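PDB 4AMQ: L544 from Acanthamoeba polyphaga mimivirus, which probably transfers nucleotidyl groups, binds manganese through acidic residues, and is a component of the virion. Local coordinates for residues K354-N357 against K358-K362; L30-Y33 against I34-I38; R166-S169 against S170-L173; I371-E374 against D375-L378. One frame throughout, in Å; residues are numbered along the deposited sequence.

Contact 1 of 4, residues K354-N357 against K358-K362; sequences KSVN and KQSKK
One turn of the long helix 334-368, in the helical domain of the protein, brings Ser-355 and Val-356 against Gln-359 and Ser-360 on its inner side. The hydroxyl of Ser-360 turns back on its own helix: OG reaches the carbonyl O of Val-356 at 2.7 Å and donates to it, tilted 32° from the carbonyl plane. Its first torsion, -75°, sets OG beside the backbone N and opposite the carbonyl carbon, from where the previous turn is close by. This is the familiar i to i-4 bond of a helical serine, and it gives the buried hydroxyl an acceptor within its own helix. Alongside, the backbone N of Gln-359 bonds to the carbonyl O of Ser-355 at 3.1 Å, nearly straight at 165°. The amide of Gln-359 reaches back to the same carbonyl, its NE2 making a weak bond of 3.5 Å to Ser-355 O and lying 3.0 Å from Ser-355 OG. Stronger partners sit on neighbouring elements: NE2 is bonded to the hydroxyl of Tyr-276 in helix 274-292, and Ser-355 OG to the carbonyl of Asn-315. Ser-360 N also makes a weak bond of 3.2 Å to Asn-357 O. The side chain of Asn-357 bonds through OD1 to the backbone N of Tyr-245, whose side chain touches both Val-356 and Ser-360.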
loop_
_atom_site.group_PDB
_atom_site.type_symbol
_atom_site.label_atom_id
_atom_site.label_comp_id
_atom_site.label_asym_id
_atom_site.label_seq_id
_atom_site.Cartn_x
_atom_site.Cartn_y
_atom_site.Cartn_z
ATOM N N LYS A 354 -8.418 -16.146 -2.854
ATOM C CA LYS A 354 -9.357 -17.249 -2.746
ATOM C C LYS A 354 -8.794 -18.332 -1.836
ATOM O O LYS A 354 -9.478 -18.811 -0.931
ATOM C CB LYS A 354 -9.658 -17.829 -4.130
ATOM C CG LYS A 354 -10.648 -18.982 -4.122
ATOM C CD LYS A 354 -10.916 -19.480 -5.532
ATOM C CE LYS A 354 -11.418 -18.350 -6.416
ATOM N NZ LYS A 354 -12.614 -17.684 -5.829
ATOM N N SER A 355 -7.540 -18.706 -2.073
ATOM C CA SER A 355 -6.910 -19.782 -1.318
ATOM C C SER A 355 -6.761 -19.466 0.172
ATOM O O SER A 355 -7.135 -20.274 1.020
ATOM C CB SER A 355 -5.548 -20.136 -1.920
ATOM O OG SER A 355 -4.946 -21.211 -1.218
ATOM N N VAL A 356 -6.215 -18.297 0.492
ATOM C CA VAL A 356 -5.956 -17.957 1.886
ATOM C C VAL A 356 -7.258 -17.794 2.672
ATOM O O VAL A 356 -7.342 -18.169 3.838
ATOM C CB VAL A 356 -5.065 -16.701 2.028
ATOM C CG1 VAL A 356 -5.857 -15.431 1.736
ATOM C CG2 VAL A 356 -4.451 -16.646 3.417
ATOM N N ASN A 357 -8.274 -17.240 2.020
ATOM C CA ASN A 357 -9.589 -17.101 2.632
ATOM C C ASN A 357 -10.210 -18.455 2.963
ATOM O O ASN A 357 -10.824 -18.626 4.017
ATOM C CB ASN A 357 -10.517 -16.295 1.721
ATOM C CG ASN A 357 -10.182 -14.819 1.714
ATOM O OD1 ASN A 357 -9.763 -14.268 2.730
ATOM N ND2 ASN A 357 -10.362 -14.170 0.570
ATOM N N LYS A 358 -10.040 -19.412 2.056
ATOM C CA LYS A 358 -10.563 -20.761 2.249
ATOM C C LYS A 358 -9.897 -21.443 3.438
ATOM O O LYS A 358 -10.569 -22.034 4.281
ATOM C CB LYS A 358 -10.348 -21.602 0.989
ATOM C CG LYS A 358 -10.932 -23.004 1.076
ATOM C CD LYS A 358 -10.285 -23.942 0.067
ATOM C CE LYS A 358 -11.040 -25.260 -0.017
ATOM N NZ LYS A 358 -11.276 -25.859 1.326
ATOM N N GLN A 359 -8.572 -21.361 3.496
ATOM C CA GLN A 359 -7.811 -21.987 4.570
ATOM C C GLN A 359 -7.983 -21.249 5.892
ATOM O O GLN A 359 -7.545 -21.729 6.939
ATOM C CB GLN A 359 -6.325 -22.040 4.214
ATOM C CG GLN A 359 -5.997 -22.845 2.967
ATOM C CD GLN A 359 -4.527 -22.773 2.613
ATOM O OE1 GLN A 359 -3.672 -23.280 3.342
ATOM N NE2 GLN A 359 -4.220 -22.126 1.495
ATOM N N SER A 360 -8.615 -20.080 5.842
ATOM C CA SER A 360 -8.752 -19.235 7.026
ATOM C C SER A 360 -10.127 -19.340 7.683
ATOM O O SER A 360 -10.288 -18.983 8.848
ATOM C CB SER A 360 -8.462 -17.772 6.679
ATOM O OG SER A 360 -7.076 -17.554 6.500
ATOM N N LYS A 361 -11.110 -19.833 6.935
ATOM C CA LYS A 361 -12.500 -19.826 7.382
ATOM C C LYS A 361 -12.703 -20.459 8.751
ATOM O O LYS A 361 -13.496 -19.966 9.555
ATOM C CB LYS A 361 -13.402 -20.511 6.350
ATOM C CG LYS A 361 -14.861 -20.622 6.777
ATOM C CD LYS A 361 -15.734 -21.186 5.663
ATOM C CE LYS A 361 -17.140 -21.480 6.166
ATOM N NZ LYS A 361 -17.799 -20.287 6.775
ATOM N N LYS A 362 -11.986 -21.548 9.011
ATOM C CA LYS A 362 -12.134 -22.287 10.258
ATOM C C LYS A 362 -11.552 -21.537 11.447
ATOM O O LYS A 362 -12.100 -21.587 12.550
ATOM C CB LYS A 362 -11.485 -23.663 10.140
ATOM C CG LYS A 362 -10.152 -23.636 9.420
ATOM C CD LYS A 362 -9.464 -24.992 9.455
ATOM C CE LYS A 362 -9.011 -25.342 10.857
ATOM N NZ LYS A 362 -8.059 -26.487 10.870
#

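Contact 2 of 4, residues L30-Y33 against I34-I38; sequences LERY and IKNKI
Leu-30 meets Ile-34 one turn on in helix 28-42: Leu-30 CG stands 4.3 Å from Ile-34 CD1, and Ile-34 CG1 rests against the carbonyl O of Leu-30. Phe-212 of strand 209-217 touches Ile-34 beyond this pair. At Glu-31 the contact becomes ionic. Its carboxylate and the ammonium of Lys-35 are carried by two extended chains running side by side in the same direction, and Glu-31 OE2 takes Lys-35 NZ at 2.8 Å on its anti lone pair, away from OE1. That second oxygen forms a salt bridge with Arg-60, so the buried carboxylate is shared between two cations, which would favour its charged form. Arg-32 folds back at its second and third torsions and crosses Asn-36 obliquely, with the guanidinium and amide planes almost perpendicular (87°). Asn-36 OD1 lies over the guanidinium face, 3.1 Å from Arg-32 NH1, at an angle too poor for a hydrogen bond, while Lys-35 CD packs at the guanidinium edge. Tyr-33 holds CG opposite its backbone N (chi1 174°), which carries the ring out beside the next turn. There Lys-37 CB lies over one face, toward its rim, in a CH-pi contact, 4.1 Å from the ring centroid, and Ile-38 CG1 lies 4.0 Å from Tyr-33 CE2; the hydroxyl is bonded to Gln-98. The carbonyl O of Tyr-33 receives Lys-37 N at 2.7 Å and, weakly, Ile-38 N at 3.5 Å, the bifurcated pattern of a helix widening into a pi-type turn. This is an amphipathic helix laid on the sheet of the nucleotidyltransferase domain.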
loop_
_atom_site.group_PDB
_atom_site.type_symbol
_atom_site.label_atom_id
_atom_site.label_comp_id
_atom_site.label_asym_id
_atom_site.label_seq_id
_atom_site.Cartn_x
_atom_site.Cartn_y
_atom_site.Cartn_z
ATOM N N LEU A 30 18.974 -7.395 9.124
ATOM C CA LEU A 30 18.192 -6.643 8.151
ATOM C C LEU A 30 17.687 -5.321 8.731
ATOM O O LEU A 30 17.794 -4.278 8.087
ATOM C CB LEU A 30 17.021 -7.485 7.642
ATOM C CG LEU A 30 16.192 -6.865 6.519
ATOM C CD1 LEU A 30 17.084 -6.474 5.353
ATOM C CD2 LEU A 30 15.108 -7.828 6.067
ATOM N N GLU A 31 17.141 -5.366 9.946
ATOM C CA GLU A 31 16.663 -4.156 10.615
ATOM C C GLU A 31 17.778 -3.122 10.742
ATOM O O GLU A 31 17.578 -1.938 10.462
ATOM C CB GLU A 31 16.093 -4.480 12.001
ATOM C CG GLU A 31 15.470 -3.273 12.707
ATOM C CD GLU A 31 15.012 -3.571 14.128
ATOM O OE1 GLU A 31 14.626 -4.723 14.412
ATOM O OE2 GLU A 31 15.043 -2.645 14.966
ATOM N N ARG A 32 18.953 -3.575 11.164
ATOM C CA ARG A 32 20.100 -2.689 11.319
ATOM C C ARG A 32 20.497 -2.093 9.970
ATOM O O ARG A 32 20.798 -0.905 9.871
ATOM C CB ARG A 32 21.283 -3.438 11.942
ATOM C CG ARG A 32 22.327 -2.541 12.598
ATOM C CD ARG A 32 22.028 -2.308 14.077
ATOM N NE ARG A 32 20.923 -1.377 14.298
ATOM C CZ ARG A 32 21.080 -0.082 14.558
ATOM N NH1 ARG A 32 22.299 0.440 14.629
ATOM N NH2 ARG A 32 20.020 0.693 14.747
ATOM N N TYR A 33 20.495 -2.925 8.931
ATOM C CA TYR A 33 20.788 -2.449 7.585
ATOM C C TYR A 33 19.799 -1.365 7.171
ATOM O O TYR A 33 20.189 -0.338 6.618
ATOM C CB TYR A 33 20.756 -3.599 6.578
ATOM C CG TYR A 33 20.917 -3.149 5.143
ATOM C CD1 TYR A 33 22.169 -2.839 4.628
ATOM C CD2 TYR A 33 19.817 -3.039 4.300
ATOM C CE1 TYR A 33 22.322 -2.427 3.315
ATOM C CE2 TYR A 33 19.959 -2.627 2.988
ATOM C CZ TYR A 33 21.213 -2.322 2.500
ATOM O OH TYR A 33 21.358 -1.913 1.192
ATOM N N ILE A 34 18.519 -1.601 7.449
ATOM C CA ILE A 34 17.472 -0.635 7.137
ATOM C C ILE A 34 17.684 0.672 7.897
ATOM O O ILE A 34 17.690 1.751 7.302
ATOM C CB ILE A 34 16.069 -1.206 7.438
ATOM C CG1 ILE A 34 15.726 -2.318 6.443
ATOM C CG2 ILE A 34 15.019 -0.107 7.385
ATOM C CD1 ILE A 34 14.390 -2.985 6.690
ATOM N N LYS A 35 17.872 0.569 9.208
ATOM C CA LYS A 35 18.067 1.747 10.049
ATOM C C LYS A 35 19.376 2.482 9.766
ATOM O O LYS A 35 19.432 3.708 9.837
ATOM C CB LYS A 35 18.001 1.363 11.526
ATOM C CG LYS A 35 16.637 0.889 11.987
ATOM C CD LYS A 35 16.713 0.370 13.408
ATOM C CE LYS A 35 15.400 0.560 14.141
ATOM N NZ LYS A 35 15.481 0.051 15.538
ATOM N N ASN A 36 20.428 1.737 9.443
ATOM C CA ASN A 36 21.741 2.342 9.226
ATOM C C ASN A 36 22.001 2.815 7.798
ATOM O O ASN A 36 22.604 3.865 7.589
ATOM C CB ASN A 36 22.858 1.389 9.658
ATOM C CG ASN A 36 22.909 1.192 11.157
ATOM O OD1 ASN A 36 22.343 1.977 11.920
ATOM N ND2 ASN A 36 23.598 0.143 11.591
ATOM N N LYS A 37 21.553 2.038 6.819
ATOM C CA LYS A 37 21.902 2.306 5.429
ATOM C C LYS A 37 20.774 2.940 4.617
ATOM O O LYS A 37 21.029 3.703 3.687
ATOM C CB LYS A 37 22.383 1.021 4.748
ATOM C CG LYS A 37 23.519 0.328 5.486
ATOM C CD LYS A 37 24.658 1.298 5.752
ATOM C CE LYS A 37 25.772 0.645 6.552
ATOM N NZ LYS A 37 26.845 1.624 6.879
ATOM N N ILE A 38 19.530 2.626 4.964
ATOM C CA ILE A 38 18.390 3.124 4.201
ATOM C C ILE A 38 17.789 4.401 4.788
ATOM O O ILE A 38 17.782 5.443 4.135
ATOM C CB ILE A 38 17.288 2.056 4.051
ATOM C CG1 ILE A 38 17.860 0.788 3.419
ATOM C CG2 ILE A 38 16.144 2.593 3.207
ATOM C CD1 ILE A 38 18.501 1.028 2.075
#

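Contact 3 of 4, residues R166-S169 against S170-L173; sequences RWTS and SEVL
Thr-168 and Glu-171 hold each other from both ends where strand 164-167 gives way to helix 169-174. Thr-168 OG1 accepts from the backbone N of Glu-171 at 3.2 Å, and Glu-171 OE1 accepts in return from the backbone N of Thr-168, also at 3.2 Å and fairly straight (166°). The incoming N-H meets OE1 from above the carboxylate plane, 54° out of it. With chi1 at 59°, Thr-168 OG1 sits between its own backbone N and carbonyl carbon, facing the backbone N of Glu-171. The reciprocal pair is a capping box, with Thr-168 as N-cap of the short helix. Glu-171 OE1 also forms a salt bridge with Lys-177, which ties the cap to strand 176-178.

The buried side is closely packed. Trp-167 CB touches Val-172 CG2 at 3.6 Å, and the carbonyl O of Glu-171 lies in the plane of the indole at its edge, 3.9 Å from Trp-167 CE3. The indole NE1 bonds to the carbonyl of Cys-106 in the neighbouring strand 99-108, and Phe-187 meets the rings edge-to-face. Toward solvent the contact thins out: Ser-170 is exposed, its OG lying 3.3 Å from Thr-168 OG1. Leu-173, likewise exposed though it still touches helix 82-93, folds its CG back to 3.3 Å from the carbonyl O of Ser-169, to which its backbone N is bonded at 2.9 Å.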
loop_
_atom_site.group_PDB
_atom_site.type_symbol
_atom_site.label_atom_id
_atom_site.label_comp_id
_atom_site.label_asym_id
_atom_site.label_seq_id
_atom_site.Cartn_x
_atom_site.Cartn_y
_atom_site.Cartn_z
ATOM N N ARG A 166 -1.407 13.345 -5.356
ATOM C CA ARG A 166 -0.166 12.587 -5.425
ATOM C C ARG A 166 0.784 13.270 -6.400
ATOM O O ARG A 166 0.556 13.264 -7.608
ATOM C CB ARG A 166 -0.433 11.141 -5.859
ATOM C CG ARG A 166 -1.514 10.437 -5.045
ATOM C CD ARG A 166 -1.511 8.924 -5.269
ATOM N NE ARG A 166 -1.815 8.554 -6.650
ATOM C CZ ARG A 166 -2.005 7.303 -7.063
ATOM N NH1 ARG A 166 -1.927 6.300 -6.203
ATOM N NH2 ARG A 166 -2.277 7.055 -8.337
ATOM N N TRP A 167 1.842 13.873 -5.871
ATOM C CA TRP A 167 2.826 14.560 -6.700
ATOM C C TRP A 167 3.919 13.593 -7.154
ATOM O O TRP A 167 4.448 12.823 -6.351
ATOM C CB TRP A 167 3.450 15.728 -5.927
ATOM C CG TRP A 167 2.461 16.789 -5.522
ATOM C CD1 TRP A 167 1.447 16.661 -4.617
ATOM C CD2 TRP A 167 2.399 18.138 -6.002
ATOM N NE1 TRP A 167 0.753 17.842 -4.510
ATOM C CE2 TRP A 167 1.319 18.765 -5.351
ATOM C CE3 TRP A 167 3.149 18.874 -6.926
ATOM C CZ2 TRP A 167 0.969 20.093 -5.591
ATOM C CZ3 TRP A 167 2.802 20.194 -7.162
ATOM C CH2 TRP A 167 1.721 20.788 -6.499
ATOM N N THR A 168 4.251 13.623 -8.442
ATOM C CA THR A 168 5.412 12.890 -8.934
ATOM C C THR A 168 6.661 13.705 -8.629
ATOM O O THR A 168 6.565 14.890 -8.300
ATOM C CB THR A 168 5.342 12.638 -10.453
ATOM O OG1 THR A 168 5.265 13.890 -11.142
ATOM C CG2 THR A 168 4.126 11.791 -10.807
ATOM N N SER A 169 7.826 13.075 -8.736
ATOM C CA SER A 169 9.091 13.762 -8.491
ATOM C C SER A 169 9.274 14.959 -9.414
ATOM O O SER A 169 9.751 16.007 -8.989
ATOM C CB SER A 169 10.273 12.801 -8.646
ATOM O OG SER A 169 10.357 11.913 -7.545
ATOM N N SER A 170 8.901 14.798 -10.678
ATOM C CA SER A 170 9.064 15.867 -11.656
ATOM C C SER A 170 8.080 17.004 -11.399
ATOM O O SER A 170 8.387 18.169 -11.644
ATOM C CB SER A 170 8.895 15.333 -13.078
ATOM O OG SER A 170 7.576 14.867 -13.290
ATOM N N GLU A 171 6.893 16.660 -10.910
ATOM C CA GLU A 171 5.902 17.668 -10.551
ATOM C C GLU A 171 6.378 18.463 -9.339
ATOM O O GLU A 171 6.142 19.666 -9.246
ATOM C CB GLU A 171 4.535 17.025 -10.282
ATOM C CG GLU A 171 3.839 16.504 -11.540
ATOM C CD GLU A 171 2.533 15.780 -11.251
ATOM O OE1 GLU A 171 2.214 15.563 -10.062
ATOM O OE2 GLU A 171 1.822 15.426 -12.215
ATOM N N VAL A 172 7.059 17.787 -8.418
ATOM C CA VAL A 172 7.610 18.449 -7.240
ATOM C C VAL A 172 8.757 19.376 -7.627
ATOM O O VAL A 172 8.783 20.540 -7.228
ATOM C CB VAL A 172 8.098 17.437 -6.185
ATOM C CG1 VAL A 172 8.875 18.148 -5.086
ATOM C CG2 VAL A 172 6.919 16.679 -5.598
ATOM N N LEU A 173 9.700 18.856 -8.411
ATOM C CA LEU A 173 10.810 19.662 -8.907
ATOM C C LEU A 173 10.311 20.867 -9.702
ATOM O O LEU A 173 10.830 21.974 -9.555
ATOM C CB LEU A 173 11.755 18.816 -9.763
ATOM C CG LEU A 173 12.536 17.731 -9.023
ATOM C CD1 LEU A 173 13.443 16.973 -9.985
ATOM C CD2 LEU A 173 13.346 18.338 -7.884
#

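Contact 4 of 4, residues I371-E374 against D375-L378; sequences IPKE and DRKL
Pro-372 O lies at the centre of this turn, accepting from two consecutive backbone amides: Asp-375 N at 2.7 Å and Arg-376 N at 2.8 Å. The two approach differently, the first from 39° above the carbonyl plane and the second tilted only 20° from it. Neither bond is straight. Asp-375 also brings its carboxylate up to the proline ring, OD2 lying 3.7 Å from Pro-372 CG. Its other oxygen, OD1, faces the side chain of Glu-374; the two acidic chains run alongside each other in the same direction, with Glu-374 OE1 3.8 Å from Asp-375 OD1, a pairing of like charges that solvent near the exposed Glu-374 may ease.

Arg-376 turns back toward the start of the turn. As modelled, and with some doubt because NH2 comes very close to Ile-371 O, the guanidinium lies beside the backbone of residues 371-373, with Pro-372 C and Lys-373 N at its edge; Lys-373 crosses the arginine at about a right angle. Ile-371 CG2 also packs on Arg-376 CB at 3.8 Å.

Farther out, Arg-376 NH1 has a weak hydrogen bond to Asn-369, just after helix 334-368, while Ile-371, the buried member of the group, rests on Leu-251 and Tyr-254 of helix 248-254. The whole is a weakly bonded single-turn helix, 373-376, at the surface of the helical domain and close to the C-terminal end of the modelled chain.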
loop_
_atom_site.group_PDB
_atom_site.type_symbol
_atom_site.label_atom_id
_atom_site.label_comp_id
_atom_site.label_asym_id
_atom_site.label_seq_id
_atom_site.Cartn_x
_atom_site.Cartn_y
_atom_site.Cartn_z
ATOM N N ILE A 371 -16.437 -14.989 20.835
ATOM C CA ILE A 371 -17.151 -13.748 21.111
ATOM C C ILE A 371 -18.642 -14.029 21.292
ATOM O O ILE A 371 -19.197 -14.888 20.610
ATOM C CB ILE A 371 -16.951 -12.736 19.962
ATOM C CG1 ILE A 371 -15.466 -12.397 19.805
ATOM C CG2 ILE A 371 -17.772 -11.477 20.194
ATOM C CD1 ILE A 371 -15.155 -11.493 18.632
ATOM N N PRO A 372 -19.289 -13.323 22.235
ATOM C CA PRO A 372 -20.733 -13.488 22.469
ATOM C C PRO A 372 -21.585 -13.008 21.289
ATOM O O PRO A 372 -21.377 -11.891 20.815
ATOM C CB PRO A 372 -20.990 -12.601 23.693
ATOM C CG PRO A 372 -19.652 -12.470 24.366
ATOM C CD PRO A 372 -18.657 -12.458 23.247
ATOM N N LYS A 373 -22.535 -13.832 20.846
ATOM C CA LYS A 373 -23.372 -13.528 19.681
ATOM C C LYS A 373 -23.898 -12.089 19.646
ATOM O O LYS A 373 -24.004 -11.483 18.573
ATOM C CB LYS A 373 -24.541 -14.517 19.592
ATOM C CG LYS A 373 -25.558 -14.212 18.485
ATOM C CD LYS A 373 -24.967 -14.418 17.095
ATOM C CE LYS A 373 -25.920 -13.952 15.998
ATOM N NZ LYS A 373 -25.335 -12.847 15.182
ATOM N N GLU A 374 -24.223 -11.549 20.819
ATOM C CA GLU A 374 -24.741 -10.191 20.918
ATOM C C GLU A 374 -23.690 -9.173 20.490
ATOM O O GLU A 374 -24.004 -8.172 19.845
ATOM C CB GLU A 374 -25.196 -9.899 22.348
ATOM C CG GLU A 374 -24.132 -10.180 23.408
ATOM C CD GLU A 374 -24.415 -9.478 24.723
ATOM O OE1 GLU A 374 -25.116 -8.443 24.707
ATOM O OE2 GLU A 374 -23.934 -9.955 25.773
ATOM N N ASP A 375 -22.439 -9.436 20.853
ATOM C CA ASP A 375 -21.341 -8.534 20.536
ATOM C C ASP A 375 -20.745 -8.834 19.166
ATOM O O ASP A 375 -20.156 -7.961 18.532
ATOM C CB ASP A 375 -20.238 -8.645 21.593
ATOM C CG ASP A 375 -20.735 -8.361 22.995
ATOM O OD1 ASP A 375 -21.779 -7.689 23.130
ATOM O OD2 ASP A 375 -20.072 -8.795 23.963
ATOM N N ARG A 376 -20.891 -10.076 18.716
ATOM C CA ARG A 376 -20.245 -10.509 17.482
ATOM C C ARG A 376 -20.879 -9.861 16.254
ATOM O O ARG A 376 -20.331 -9.924 15.153
ATOM C CB ARG A 376 -20.226 -12.042 17.388
ATOM C CG ARG A 376 -21.084 -12.657 16.298
ATOM C CD ARG A 376 -20.943 -14.162 16.346
ATOM N NE ARG A 376 -21.067 -14.636 17.720
ATOM C CZ ARG A 376 -20.744 -15.862 18.120
ATOM N NH1 ARG A 376 -20.276 -16.743 17.251
ATOM N NH2 ARG A 376 -20.887 -16.214 19.386
ATOM N N LYS A 377 -22.022 -9.211 16.467
ATOM C CA LYS A 377 -22.720 -8.486 15.409
ATOM C C LYS A 377 -21.916 -7.293 14.889
ATOM O O LYS A 377 -21.716 -7.144 13.682
ATOM C CB LYS A 377 -24.086 -8.010 15.915
ATOM C CG LYS A 377 -24.848 -7.100 14.952
ATOM C CD LYS A 377 -26.051 -6.473 15.646
ATOM C CE LYS A 377 -26.844 -5.576 14.711
ATOM N NZ LYS A 377 -27.894 -4.805 15.436
ATOM N N LEU A 378 -21.463 -6.442 15.804
ATOM C CA LEU A 378 -20.773 -5.214 15.423
ATOM C C LEU A 378 -19.309 -5.177 15.858
ATOM O O LEU A 378 -18.826 -4.150 16.357
ATOM C CB LEU A 378 -21.502 -3.999 15.996
ATOM C CG LEU A 378 -22.887 -3.698 15.424
ATOM C CD1 LEU A 378 -23.605 -2.679 16.297
ATOM C CD2 LEU A 378 -22.797 -3.208 13.987
#

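In the fold
Along the chain the order is contact 2, contact 3, contact 1, contact 4. The first two belong to the nucleotidyltransferase domain, their centres about 27 Å apart: helix 28-42 touches strands 51-54 and 209-217 of the mixed sheet, whereas contact 3 leaves one of its outermost strands, 164-167. Asp-66, Asp-68 and Asp-213, on strands of that sheet, bind manganese, and the side chain of Ile-34 of contact 2 lies about 12 Å from one such ion. Contacts 1 and 4 belong to the helical domain, about 22 Å apart between centres, on the successive helices 334-368 and 373-376. The centres of contacts 3 and 4 are about 47 Å apart, on opposite sides of the chain's centre, one in each of the two family regions.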